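Local coordinates for protein leucyl-tRNA synthetase subunit alpha (PDB 3O0A) that probably hydrolyses mischarged tRNA through the CP1 editing domain captured here, as part of an enzyme that charges tRNA with leucine, at residues I8-E13 / V111-P116; V50-V56 / A117-P123; E178-T182 / L192-T196. One frame throughout, in Å; residues are numbered along the deposited sequence.

Contacts 1 and 2 adjoin in the buried middle of the CP1 editing domain, their centres about 8 Å apart. They are joined through the hairpin whose strands are 106-114 and 121-127: A113 N lies 2.8 Å from I122 O, and N115 N 2.8 Å from E120 O, both probable hydrogen bonds. Contact 1 ties one arm of this hairpin to strand 6-13; contact 2 sets its loop and other arm on residues 50-56, which directly follow the threonine-rich motif that lines the editing pocket in this family. Contact 3 lies at the surface, its centre about 24 Å from that of contact 1 and about 18 Å from that of contact 2; its nearest atoms are about 8 Å from contact 2.

Contact 1. Residues I8-E13 / V111-P116; sequences IRFYVE and VYATNP
Y11 and T114 form a single antiparallel hydrogen-bonded bridge, T114 N giving a short bond of 2.7 Å to Y11 O, whereas the return bond from Y11 N to T114 O is weak. With the strand axes 135° apart, pairing is limited to this one bridge, and side chains carry the rest. The Y11 ring turns back over T114: CG sits between the backbone N and carbonyl carbon (chi1 52°), which brings one ring face over T114 CB, 4.1 Å from the ring centroid, in a CH-pi contact. F10 receives P116 in the same manner but more squarely, with P116 CD 3.9 Å from the F10 ring centroid and only 10° off the normal. Alongside, the N115 amide runs the same way as the F10 ring and meets its CE2 atom; its own polar ends are taken up by A117 N and V50 O. P116 CG also presses on I8 CG2 at 3.6 Å and covers R9 O, a buried carbonyl oxygen that has no polar partner. At the other end T114 OG1 donates to E13 OE2 over 2.6 Å, arriving from above the carboxylate plane. E13 OE2 also forms a salt bridge with K121. A water gives a proton to T114 OG1 (2.8 Å) and another to Y112 O (2.7 Å) while accepting from E13 N. The contact thus joins the middle strand of the three-stranded sheet, flanked by strand 37-44, to edge strand 106-114 of the mixed sheet, with L68 of helix 64-74 covering V12 and V111.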
ATOM      1  N   ILE A   8      -5.265   3.219  -7.923  1.00 13.41           N
ATOM      2  CA  ILE A   8      -5.092   4.380  -7.056  1.00 12.39           C
ATOM      3  C   ILE A   8      -3.613   4.738  -7.030  1.00 11.90           C
ATOM      4  O   ILE A   8      -2.762   3.858  -6.854  1.00 11.40           O
ATOM      5  CB  ILE A   8      -5.623   4.130  -5.640  1.00 11.97           C
ATOM      6  CG1 ILE A   8      -7.123   3.800  -5.704  1.00 12.77           C
ATOM      7  CG2 ILE A   8      -5.367   5.373  -4.735  1.00 12.19           C
ATOM      8  CD1 ILE A   8      -7.787   3.509  -4.364  1.00 13.69           C
ATOM      9  N   ARG A   9      -3.328   6.019  -7.249  1.00 11.96           N
ATOM     10  CA  ARG A   9      -1.952   6.501  -7.337  1.00 11.68           C
ATOM     11  C   ARG A   9      -1.460   6.985  -5.974  1.00 11.39           C
ATOM     12  O   ARG A   9      -1.645   8.144  -5.607  1.00 11.93           O
ATOM     13  CB  ARG A   9      -1.812   7.603  -8.407  1.00 12.84           C
ATOM     14  CG  ARG A   9      -2.338   7.187  -9.780  1.00 15.35           C
ATOM     15  CD  ARG A   9      -1.687   7.973 -10.900  1.00 20.41           C
ATOM     16  NE  ARG A   9      -0.236   7.739 -10.973  1.00 22.72           N
ATOM     17  CZ  ARG A   9       0.405   7.129 -11.972  1.00 27.07           C
ATOM     18  NH1 ARG A   9      -0.258   6.632 -13.011  1.00 29.89           N
ATOM     19  NH2 ARG A   9       1.731   7.001 -11.929  1.00 25.16           N
ATOM     20  N   PHE A  10      -0.875   6.077  -5.200  1.00 10.74           N
ATOM     21  CA  PHE A  10      -0.103   6.497  -4.030  1.00 10.10           C
ATOM     22  C   PHE A  10       1.198   7.121  -4.538  1.00 10.90           C
ATOM     23  O   PHE A  10       1.572   6.909  -5.688  1.00 10.85           O
ATOM     24  CB  PHE A  10       0.159   5.298  -3.108  1.00 10.23           C
ATOM     25  CG  PHE A  10      -1.061   4.873  -2.337  1.00 10.80           C
ATOM     26  CD1 PHE A  10      -2.126   4.232  -2.979  1.00 12.32           C
ATOM     27  CD2 PHE A  10      -1.161   5.146  -0.974  1.00  9.25           C
ATOM     28  CE1 PHE A  10      -3.272   3.855  -2.264  1.00 11.75           C
ATOM     29  CE2 PHE A  10      -2.299   4.771  -0.256  1.00 11.83           C
ATOM     30  CZ  PHE A  10      -3.356   4.113  -0.909  1.00 11.40           C
ATOM     31  N   TYR A  11       1.873   7.899  -3.697  1.00 11.33           N
ATOM     32  CA  TYR A  11       3.161   8.452  -4.107  1.00 11.81           C
ATOM     33  C   TYR A  11       4.055   8.753  -2.931  1.00 12.14           C
ATOM     34  O   TYR A  11       3.595   9.168  -1.873  1.00 13.58           O
ATOM     35  CB  TYR A  11       2.973   9.714  -4.972  1.00 11.91           C
ATOM     36  CG  TYR A  11       2.077  10.774  -4.365  1.00 12.05           C
ATOM     37  CD1 TYR A  11       0.697  10.768  -4.605  1.00 12.95           C
ATOM     38  CD2 TYR A  11       2.599  11.784  -3.546  1.00 13.11           C
ATOM     39  CE1 TYR A  11      -0.147  11.738  -4.057  1.00 15.10           C
ATOM     40  CE2 TYR A  11       1.751  12.775  -2.974  1.00 14.21           C
ATOM     41  CZ  TYR A  11       0.383  12.735  -3.238  1.00 15.13           C
ATOM     42  OH  TYR A  11      -0.469  13.683  -2.700  1.00 15.08           O
ATOM     43  N   VAL A  12       5.347   8.546  -3.132  1.00 12.09           N
ATOM     44  CA  VAL A  12       6.337   8.973  -2.156  1.00 12.06           C
ATOM     45  C   VAL A  12       6.768  10.381  -2.532  1.00 13.19           C
ATOM     46  O   VAL A  12       7.293  10.608  -3.631  1.00 13.22           O
ATOM     47  CB  VAL A  12       7.550   8.019  -2.127  1.00 12.27           C
ATOM     48  CG1 VAL A  12       8.602   8.529  -1.174  1.00 11.69           C
ATOM     49  CG2 VAL A  12       7.115   6.604  -1.745  1.00 12.89           C
ATOM     50  N   GLU A  13       6.511  11.325  -1.626  1.00 13.42           N
ATOM     51  CA  GLU A  13       6.976  12.698  -1.806  1.00 15.25           C
ATOM     52  C   GLU A  13       8.471  12.780  -1.539  1.00 16.00           C
ATOM     53  O   GLU A  13       8.961  12.244  -0.538  1.00 15.66           O
ATOM     54  CB  GLU A  13       6.250  13.634  -0.850  1.00 15.70           C
ATOM     55  CG  GLU A  13       4.759  13.730  -1.104  1.00 16.59           C
ATOM     56  CD  GLU A  13       4.074  14.570  -0.052  1.00 21.28           C
ATOM     57  OE1 GLU A  13       4.689  15.563   0.392  1.00 23.27           O
ATOM     58  OE2 GLU A  13       2.953  14.214   0.371  1.00 21.79           O
ATOM     59  N   VAL A 111      10.614   4.175   3.369  1.00 10.78           N
ATOM     60  CA  VAL A 111       9.947   5.363   2.834  1.00 11.09           C
ATOM     61  C   VAL A 111       8.477   5.328   3.210  1.00 10.94           C
ATOM     62  O   VAL A 111       7.940   4.264   3.531  1.00 10.98           O
ATOM     63  CB  VAL A 111      10.089   5.476   1.290  1.00  9.91           C
ATOM     64  CG1 VAL A 111      11.581   5.654   0.910  1.00 11.65           C
ATOM     65  CG2 VAL A 111       9.487   4.251   0.571  1.00 11.37           C
ATOM     66  N   TYR A 112       7.844   6.496   3.145  1.00 11.27           N
ATOM     67  CA  TYR A 112       6.420   6.626   3.432  1.00 11.97           C
ATOM     68  C   TYR A 112       5.691   7.186   2.219  1.00 11.77           C
ATOM     69  O   TYR A 112       6.088   8.214   1.645  1.00 12.08           O
ATOM     70  CB  TYR A 112       6.219   7.531   4.642  1.00 13.73           C
ATOM     71  CG  TYR A 112       6.839   6.956   5.890  1.00 15.19           C
ATOM     72  CD1 TYR A 112       8.204   7.101   6.150  1.00 15.93           C
ATOM     73  CD2 TYR A 112       6.063   6.242   6.800  1.00 17.96           C
ATOM     74  CE1 TYR A 112       8.778   6.546   7.302  1.00 16.40           C
ATOM     75  CE2 TYR A 112       6.619   5.708   7.948  1.00 17.82           C
ATOM     76  CZ  TYR A 112       7.967   5.852   8.188  1.00 18.95           C
ATOM     77  OH  TYR A 112       8.506   5.315   9.333  1.00 18.42           O
ATOM     78  N   ALA A 113       4.644   6.487   1.818  1.00 11.60           N
ATOM     79  CA  ALA A 113       3.831   6.919   0.693  1.00 11.42           C
ATOM     80  C   ALA A 113       2.712   7.807   1.222  1.00 12.02           C
ATOM     81  O   ALA A 113       2.140   7.545   2.281  1.00 13.28           O
ATOM     82  CB  ALA A 113       3.242   5.706  -0.002  1.00 12.05           C
ATOM     83  N   THR A 114       2.394   8.851   0.470  1.00 11.28           N
ATOM     84  CA  THR A 114       1.248   9.673   0.783  1.00 11.31           C
ATOM     85  C   THR A 114       0.011   9.001   0.221  1.00 11.60           C
ATOM     86  O   THR A 114      -0.029   8.605  -0.949  1.00 11.19           O
ATOM     87  CB  THR A 114       1.414  11.082   0.206  1.00 12.48           C
ATOM     88  OG1 THR A 114       2.616  11.656   0.734  1.00 12.76           O
ATOM     89  CG2 THR A 114       0.214  11.958   0.561  1.00 11.96           C
ATOM     90  N   ASN A 115      -0.986   8.859   1.089  1.00 12.05           N
ATOM     91  CA  ASN A 115      -2.307   8.384   0.696  1.00 12.33           C
ATOM     92  C   ASN A 115      -3.059   9.549   0.040  1.00 12.63           C
ATOM     93  O   ASN A 115      -3.286  10.584   0.682  1.00 13.21           O
ATOM     94  CB  ASN A 115      -3.033   7.890   1.955  1.00 12.85           C
ATOM     95  CG  ASN A 115      -4.392   7.284   1.655  1.00 12.48           C
ATOM     96  OD1 ASN A 115      -5.021   7.595   0.643  1.00 11.55           O
ATOM     97  ND2 ASN A 115      -4.848   6.404   2.543  1.00 11.62           N
ATOM     98  N   PRO A 116      -3.438   9.402  -1.244  1.00 12.01           N
ATOM     99  CA  PRO A 116      -4.080  10.508  -1.979  1.00 12.92           C
ATOM    100  C   PRO A 116      -5.471  10.850  -1.428  1.00 13.40           C
ATOM    101  O   PRO A 116      -5.986  11.931  -1.707  1.00 13.91           O
ATOM    102  CB  PRO A 116      -4.186   9.958  -3.409  1.00 12.91           C
ATOM    103  CG  PRO A 116      -4.238   8.487  -3.235  1.00 12.36           C
ATOM    104  CD  PRO A 116      -3.308   8.197  -2.080  1.00 12.01           C
TER
HETATM  105  O   HOH W   1       5.229  10.650   0.919  1.00 12.47           O

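Contact 2. Residues V50-V56 / A117-P123; sequences VFGATFV and ANGEKIP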
ATOM      1  N   VAL A  50     -10.050   2.980   1.032  1.00 13.71           N
ATOM      2  CA  VAL A  50      -8.777   3.685   0.801  1.00 12.50           C
ATOM      3  C   VAL A  50      -8.349   4.544   2.009  1.00 13.01           C
ATOM      4  O   VAL A  50      -7.156   4.680   2.296  1.00 12.39           O
ATOM      5  CB  VAL A  50      -8.804   4.517  -0.516  1.00 12.39           C
ATOM      6  CG1 VAL A  50      -9.780   5.684  -0.402  1.00 12.54           C
ATOM      7  CG2 VAL A  50      -7.362   5.019  -0.891  1.00 12.48           C
ATOM      8  N   PHE A  51      -9.320   5.108   2.729  1.00 13.77           N
ATOM      9  CA  PHE A  51      -8.972   5.925   3.894  1.00 14.44           C
ATOM     10  C   PHE A  51      -8.388   5.072   5.018  1.00 15.49           C
ATOM     11  O   PHE A  51      -7.777   5.599   5.948  1.00 16.55           O
ATOM     12  CB  PHE A  51     -10.175   6.728   4.394  1.00 14.83           C
ATOM     13  CG  PHE A  51     -10.553   7.879   3.494  1.00 14.62           C
ATOM     14  CD1 PHE A  51     -11.339   7.668   2.364  1.00 13.65           C
ATOM     15  CD2 PHE A  51     -10.133   9.183   3.794  1.00 14.94           C
ATOM     16  CE1 PHE A  51     -11.702   8.738   1.521  1.00 13.97           C
ATOM     17  CE2 PHE A  51     -10.496  10.266   2.969  1.00 14.63           C
ATOM     18  CZ  PHE A  51     -11.280  10.042   1.822  1.00 13.80           C
ATOM     19  N   GLY A  52      -8.574   3.756   4.918  1.00 15.47           N
ATOM     20  CA  GLY A  52      -8.114   2.823   5.945  1.00 15.98           C
ATOM     21  C   GLY A  52      -6.766   2.209   5.644  1.00 15.34           C
ATOM     22  O   GLY A  52      -6.297   1.349   6.388  1.00 16.42           O
ATOM     23  N   ALA A  53      -6.131   2.659   4.561  1.00 14.54           N
ATOM     24  CA  ALA A  53      -4.803   2.156   4.212  1.00 14.29           C
ATOM     25  C   ALA A  53      -3.791   2.654   5.231  1.00 14.86           C
ATOM     26  O   ALA A  53      -3.631   3.859   5.423  1.00 15.87           O
ATOM     27  CB  ALA A  53      -4.409   2.561   2.773  1.00 13.66           C
ATOM     28  N   THR A  54      -3.142   1.719   5.919  1.00 14.92           N
ATOM     29  CA  THR A  54      -2.150   2.089   6.939  1.00 15.67           C
ATOM     30  C   THR A  54      -0.726   1.700   6.553  1.00 14.58           C
ATOM     31  O   THR A  54       0.234   1.998   7.289  1.00 14.38           O
ATOM     32  CB  THR A  54      -2.504   1.498   8.315  1.00 16.13           C
ATOM     33  OG1 THR A  54      -2.506   0.070   8.240  1.00 17.70           O
ATOM     34  CG2 THR A  54      -3.879   1.980   8.770  1.00 18.03           C
ATOM     35  N   PHE A  55      -0.601   0.995   5.424  1.00 13.30           N
ATOM     36  CA  PHE A  55       0.693   0.712   4.807  1.00 12.53           C
ATOM     37  C   PHE A  55       0.502   0.246   3.368  1.00 12.44           C
ATOM     38  O   PHE A  55      -0.630  -0.035   2.943  1.00 11.66           O
ATOM     39  CB  PHE A  55       1.537  -0.291   5.646  1.00 13.22           C
ATOM     40  CG  PHE A  55       0.896  -1.637   5.874  1.00 14.00           C
ATOM     41  CD1 PHE A  55      -0.113  -1.809   6.827  1.00 16.92           C
ATOM     42  CD2 PHE A  55       1.375  -2.760   5.203  1.00 14.54           C
ATOM     43  CE1 PHE A  55      -0.670  -3.068   7.062  1.00 15.94           C
ATOM     44  CE2 PHE A  55       0.823  -4.024   5.431  1.00 16.41           C
ATOM     45  CZ  PHE A  55      -0.205  -4.175   6.360  1.00 16.97           C
ATOM     46  N   VAL A  56       1.606   0.235   2.620  1.00 11.18           N
ATOM     47  CA  VAL A  56       1.640  -0.207   1.238  1.00 11.70           C
ATOM     48  C   VAL A  56       2.614  -1.369   1.151  1.00 11.98           C
ATOM     49  O   VAL A  56       3.657  -1.342   1.810  1.00 12.06           O
ATOM     50  CB  VAL A  56       2.094   0.965   0.324  1.00 10.99           C
ATOM     51  CG1 VAL A  56       2.373   0.508  -1.113  1.00 11.67           C
ATOM     52  CG2 VAL A  56       1.039   2.080   0.344  1.00 11.92           C
ATOM     53  N   ALA A 117      -6.066   9.939  -0.655  1.00 13.85           N
ATOM     54  CA  ALA A 117      -7.419  10.170  -0.122  1.00 14.94           C
ATOM     55  C   ALA A 117      -7.413  11.147   1.055  1.00 15.80           C
ATOM     56  O   ALA A 117      -8.314  11.979   1.190  1.00 16.25           O
ATOM     57  CB  ALA A 117      -8.059   8.854   0.291  1.00 15.05           C
ATOM     58  N   ASN A 118      -6.394  11.046   1.904  1.00 15.51           N
ATOM     59  CA  ASN A 118      -6.372  11.783   3.169  1.00 16.30           C
ATOM     60  C   ASN A 118      -5.044  12.477   3.498  1.00 16.29           C
ATOM     61  O   ASN A 118      -4.943  13.160   4.526  1.00 17.16           O
ATOM     62  CB  ASN A 118      -6.800  10.866   4.325  1.00 16.63           C
ATOM     63  CG  ASN A 118      -5.897   9.655   4.473  1.00 16.48           C
ATOM     64  OD1 ASN A 118      -4.766   9.653   3.986  1.00 16.26           O
ATOM     65  ND2 ASN A 118      -6.392   8.618   5.147  1.00 17.92           N
ATOM     66  N   GLY A 119      -4.037  12.289   2.646  1.00 15.12           N
ATOM     67  CA  GLY A 119      -2.728  12.919   2.820  1.00 16.04           C
ATOM     68  C   GLY A 119      -1.843  12.328   3.912  1.00 16.31           C
ATOM     69  O   GLY A 119      -0.766  12.863   4.205  1.00 16.71           O
ATOM     70  N   GLU A 120      -2.286  11.229   4.513  1.00 16.17           N
ATOM     71  CA  GLU A 120      -1.510  10.555   5.552  1.00 17.20           C
ATOM     72  C   GLU A 120      -0.315   9.864   4.932  1.00 16.52           C
ATOM     73  O   GLU A 120      -0.390   9.382   3.803  1.00 15.58           O
ATOM     74  CB  GLU A 120      -2.365   9.554   6.323  1.00 18.02           C
ATOM     75  CG  GLU A 120      -3.415  10.236   7.179  1.00 21.96           C
ATOM     76  CD  GLU A 120      -4.347   9.283   7.887  1.00 26.23           C
ATOM     77  OE1 GLU A 120      -4.189   8.045   7.774  1.00 27.74           O
ATOM     78  OE2 GLU A 120      -5.253   9.799   8.574  1.00 29.29           O
ATOM     79  N   LYS A 121       0.796   9.875   5.664  1.00 16.96           N
ATOM     80  CA  LYS A 121       2.011   9.191   5.234  1.00 16.56           C
ATOM     81  C   LYS A 121       2.094   7.811   5.881  1.00 16.09           C
ATOM     82  O   LYS A 121       2.059   7.673   7.116  1.00 17.33           O
ATOM     83  CB  LYS A 121       3.233  10.054   5.549  1.00 17.87           C
ATOM     84  CG  LYS A 121       3.266  11.332   4.716  1.00 20.79           C
ATOM     85  CD  LYS A 121       4.375  12.263   5.155  1.00 27.54           C
ATOM     86  CE  LYS A 121       4.215  13.651   4.520  1.00 28.63           C
ATOM     87  NZ  LYS A 121       4.360  13.566   3.051  1.00 32.27           N
ATOM     88  N   ILE A 122       2.163   6.787   5.038  1.00 13.94           N
ATOM     89  CA  ILE A 122       2.077   5.399   5.481  1.00 13.40           C
ATOM     90  C   ILE A 122       3.293   4.604   4.972  1.00 12.80           C
ATOM     91  O   ILE A 122       3.745   4.832   3.852  1.00 11.93           O
ATOM     92  CB  ILE A 122       0.720   4.739   5.078  1.00 13.24           C
ATOM     93  CG1 ILE A 122       0.504   4.756   3.563  1.00 12.23           C
ATOM     94  CG2 ILE A 122      -0.464   5.438   5.786  1.00 13.58           C
ATOM     95  CD1 ILE A 122      -0.705   3.929   3.123  1.00 13.47           C
ATOM     96  N   PRO A 123       3.847   3.698   5.809  1.00 13.01           N
ATOM     97  CA  PRO A 123       5.103   3.029   5.453  1.00 12.77           C
ATOM     98  C   PRO A 123       4.974   2.042   4.294  1.00 12.17           C
ATOM     99  O   PRO A 123       3.952   1.360   4.158  1.00 12.55           O
ATOM    100  CB  PRO A 123       5.488   2.301   6.747  1.00 13.77           C
ATOM    101  CG  PRO A 123       4.187   2.051   7.425  1.00 13.44           C
ATOM    102  CD  PRO A 123       3.347   3.250   7.124  1.00 13.69           C
TER
HETATM  103  O   HOH W   2      -4.482   6.336   5.772  1.00 22.73           O
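V56 N donates to P123 O over 3.0 Å with an almost straight N-H...O angle of 168°, a link between parallel neighbours 55-58 and 121-127 of the mixed sheet, and from there the two chains run back to a second meeting point where the 3-10 turn 50-52 faces residues 117-118. Those two belong to the loop of the beta hairpin that connects strands 106-114 and 121-127, and N118 shapes it with an Asx turn: its OD1 accepts from E120 N at 3.0 Å, the donor standing above the amide plane. Between them G119 takes a positive phi, a conformation that favours glycine. A117 meets two side chains of the turn. Its methyl CB sits 3.7 Å from the F51 ring centroid, just 9° off the normal, in a CH-pi contact, and also touches V50 CG1 at 3.7 Å. N118 slides past the same ring in the opposite direction, its CB near F51 CD2 and its amide plane steeply inclined to the ring. Nearer the strands, I122 makes the broadest contact with residues 50-56. Its CG1 is placed between the backbone N and carbonyl carbon (chi1 59°), and this carries CD1 to V56 CG2 at 3.8 Å and to the methyl of A53, while CG2 packs on A53 O. P123 lies beside it, CD 3.4 Å from T54 O, and its ring meets F55 CB. F10 packs on V50, V56 and I122, and I201 and W204 of helix 194-207 meet F51. Between turn and strand a water bridges the segments: it accepts from N118 ND2 at 3.0 Å and lies 2.6 Å from A53 O, with E120 OE1, itself salt-bridged to K161, as its third partner.

Contact 3. Residues E178-T182 / L192-T196; sequences EGKGT and LDSET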
ATOM      1  N   GLU A 178     -14.492  -8.076   6.525  1.00 30.53           N
ATOM      2  CA  GLU A 178     -14.386  -7.962   5.067  1.00 29.87           C
ATOM      3  C   GLU A 178     -15.698  -7.628   4.339  1.00 29.84           C
ATOM      4  O   GLU A 178     -15.701  -7.487   3.114  1.00 29.78           O
ATOM      5  CB  GLU A 178     -13.744  -9.220   4.487  1.00 30.04           C
ATOM      6  CG  GLU A 178     -12.390  -9.552   5.127  1.00 30.27           C
ATOM      7  CD  GLU A 178     -11.652 -10.672   4.418  1.00 30.69           C
ATOM      8  OE1 GLU A 178     -12.294 -11.686   4.068  1.00 33.54           O
ATOM      9  OE2 GLU A 178     -10.425 -10.539   4.214  1.00 30.39           O
ATOM     10  N   GLY A 179     -16.790  -7.480   5.091  1.00 30.76           N
ATOM     11  CA  GLY A 179     -18.117  -7.253   4.508  1.00 30.23           C
ATOM     12  C   GLY A 179     -18.489  -5.799   4.257  1.00 29.16           C
ATOM     13  O   GLY A 179     -17.630  -4.913   4.244  1.00 27.52           O
ATOM     14  N   LYS A 180     -19.784  -5.558   4.064  1.00 29.97           N
ATOM     15  CA  LYS A 180     -20.295  -4.219   3.767  1.00 29.74           C
ATOM     16  C   LYS A 180     -20.588  -3.429   5.043  1.00 29.55           C
ATOM     17  O   LYS A 180     -20.782  -4.003   6.114  1.00 30.36           O
ATOM     18  CB  LYS A 180     -21.555  -4.321   2.888  1.00 30.49           C
ATOM     19  CG  LYS A 180     -21.314  -5.028   1.549  1.00 30.61           C
ATOM     20  CD  LYS A 180     -22.580  -5.183   0.714  1.00 33.13           C
ATOM     21  CE  LYS A 180     -22.349  -6.176  -0.426  1.00 36.09           C
ATOM     22  NZ  LYS A 180     -23.594  -6.440  -1.210  1.00 38.73           N
ATOM     23  N   GLY A 181     -20.622  -2.104   4.926  1.00 28.83           N
ATOM     24  CA  GLY A 181     -20.942  -1.242   6.059  1.00 29.33           C
ATOM     25  C   GLY A 181     -21.140   0.207   5.659  1.00 28.58           C
ATOM     26  O   GLY A 181     -21.441   0.499   4.507  1.00 28.55           O
ATOM     27  N   THR A 182     -21.005   1.112   6.620  1.00 28.39           N
ATOM     28  CA  THR A 182     -21.024   2.538   6.319  1.00 27.76           C
ATOM     29  C   THR A 182     -19.663   3.111   6.665  1.00 26.24           C
ATOM     30  O   THR A 182     -19.006   2.669   7.618  1.00 25.86           O
ATOM     31  CB  THR A 182     -22.141   3.323   7.055  1.00 29.02           C
ATOM     32  OG1 THR A 182     -21.941   3.243   8.466  1.00 32.32           O
ATOM     33  CG2 THR A 182     -23.517   2.764   6.711  1.00 30.28           C
ATOM     34  N   LEU A 192     -21.539   7.111   4.056  1.00 24.58           N
ATOM     35  CA  LEU A 192     -21.929   6.420   2.822  1.00 24.74           C
ATOM     36  C   LEU A 192     -21.892   4.913   3.015  1.00 25.76           C
ATOM     37  O   LEU A 192     -21.007   4.391   3.705  1.00 25.03           O
ATOM     38  CB  LEU A 192     -20.987   6.773   1.664  1.00 23.64           C
ATOM     39  CG  LEU A 192     -20.901   8.197   1.110  1.00 22.63           C
ATOM     40  CD1 LEU A 192     -19.996   8.183  -0.117  1.00 20.40           C
ATOM     41  CD2 LEU A 192     -22.295   8.754   0.782  1.00 22.86           C
ATOM     42  N   ASP A 193     -22.849   4.226   2.392  1.00 27.07           N
ATOM     43  CA  ASP A 193     -22.799   2.775   2.265  1.00 28.10           C
ATOM     44  C   ASP A 193     -21.580   2.431   1.439  1.00 26.65           C
ATOM     45  O   ASP A 193     -21.256   3.125   0.465  1.00 25.88           O
ATOM     46  CB  ASP A 193     -24.062   2.224   1.596  1.00 29.52           C
ATOM     47  CG  ASP A 193     -25.335   2.606   2.335  1.00 33.87           C
ATOM     48  OD1 ASP A 193     -25.320   2.691   3.588  1.00 37.68           O
ATOM     49  OD2 ASP A 193     -26.365   2.818   1.658  1.00 36.89           O
ATOM     50  N   SER A 194     -20.893   1.367   1.834  1.00 26.28           N
ATOM     51  CA  SER A 194     -19.574   1.085   1.277  1.00 24.69           C
ATOM     52  C   SER A 194     -19.608   0.784  -0.220  1.00 24.47           C
ATOM     53  O   SER A 194     -18.685   1.164  -0.942  1.00 23.00           O
ATOM     54  CB  SER A 194     -18.856  -0.010   2.078  1.00 25.07           C
ATOM     55  OG  SER A 194     -19.663  -1.167   2.261  1.00 26.28           O
ATOM     56  N   GLU A 195     -20.676   0.148  -0.706  1.00 25.16           N
ATOM     57  CA  GLU A 195     -20.785  -0.109  -2.151  1.00 25.76           C
ATOM     58  C   GLU A 195     -20.878   1.192  -2.958  1.00 24.31           C
ATOM     59  O   GLU A 195     -20.168   1.359  -3.955  1.00 23.98           O
ATOM     60  CB  GLU A 195     -21.933  -1.073  -2.494  1.00 26.87           C
ATOM     61  CG  GLU A 195     -21.751  -2.499  -1.966  1.00 31.79           C
ATOM     62  CD  GLU A 195     -20.425  -3.136  -2.380  1.00 35.12           C
ATOM     63  OE1 GLU A 195     -20.142  -3.213  -3.598  1.00 37.14           O
ATOM     64  OE2 GLU A 195     -19.666  -3.559  -1.480  1.00 36.95           O
ATOM     65  N   THR A 196     -21.717   2.118  -2.498  1.00 24.14           N
ATOM     66  CA  THR A 196     -21.815   3.454  -3.101  1.00 22.81           C
ATOM     67  C   THR A 196     -20.474   4.192  -3.043  1.00 21.43           C
ATOM     68  O   THR A 196     -20.069   4.859  -4.007  1.00 20.50           O
ATOM     69  CB  THR A 196     -22.903   4.294  -2.414  1.00 24.06           C
ATOM     70  OG1 THR A 196     -24.163   3.616  -2.516  1.00 23.83           O
ATOM     71  CG2 THR A 196     -23.022   5.677  -3.068  1.00 23.17           C
TER
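G181 and S194 pair reciprocally at the amino end of helix 194-207, where D193 occupies the N-cap position without a capping bond from its side chain; the pair ties the loop running into strand 182-183 to the helix start, at the surface of the editing domain. G181 N donates to S194 OG over 3.0 Å at a nearly straight 166°, and S194 N donates to G181 O over 2.9 Å at a more bent 142°. Thus both polar backbone atoms of G181 are engaged, and the first amide of the helix is taken up by the loop carbonyl. S194 OG reaches G181 N because it sits between the backbone N and carbonyl carbon (chi1 51°). With OG gone, as in an alanine here, G181 N would probably lose its acceptor and the loop would be held to the helix less firmly. The backbones of T182 and L192 are hydrogen-bonded to K165 and L183, respectively; T182 CA adds a CA-H...O contact to L192 O at 3.2 Å. K180 O is met by the Y177 hydroxyl. K180 NZ stays 4.9 Å from E195 OE2, while E195 OE1 pairs with K198. Beyond the T182-D193 bridge, T182 CG2 rests 3.6 Å from D193 OD1.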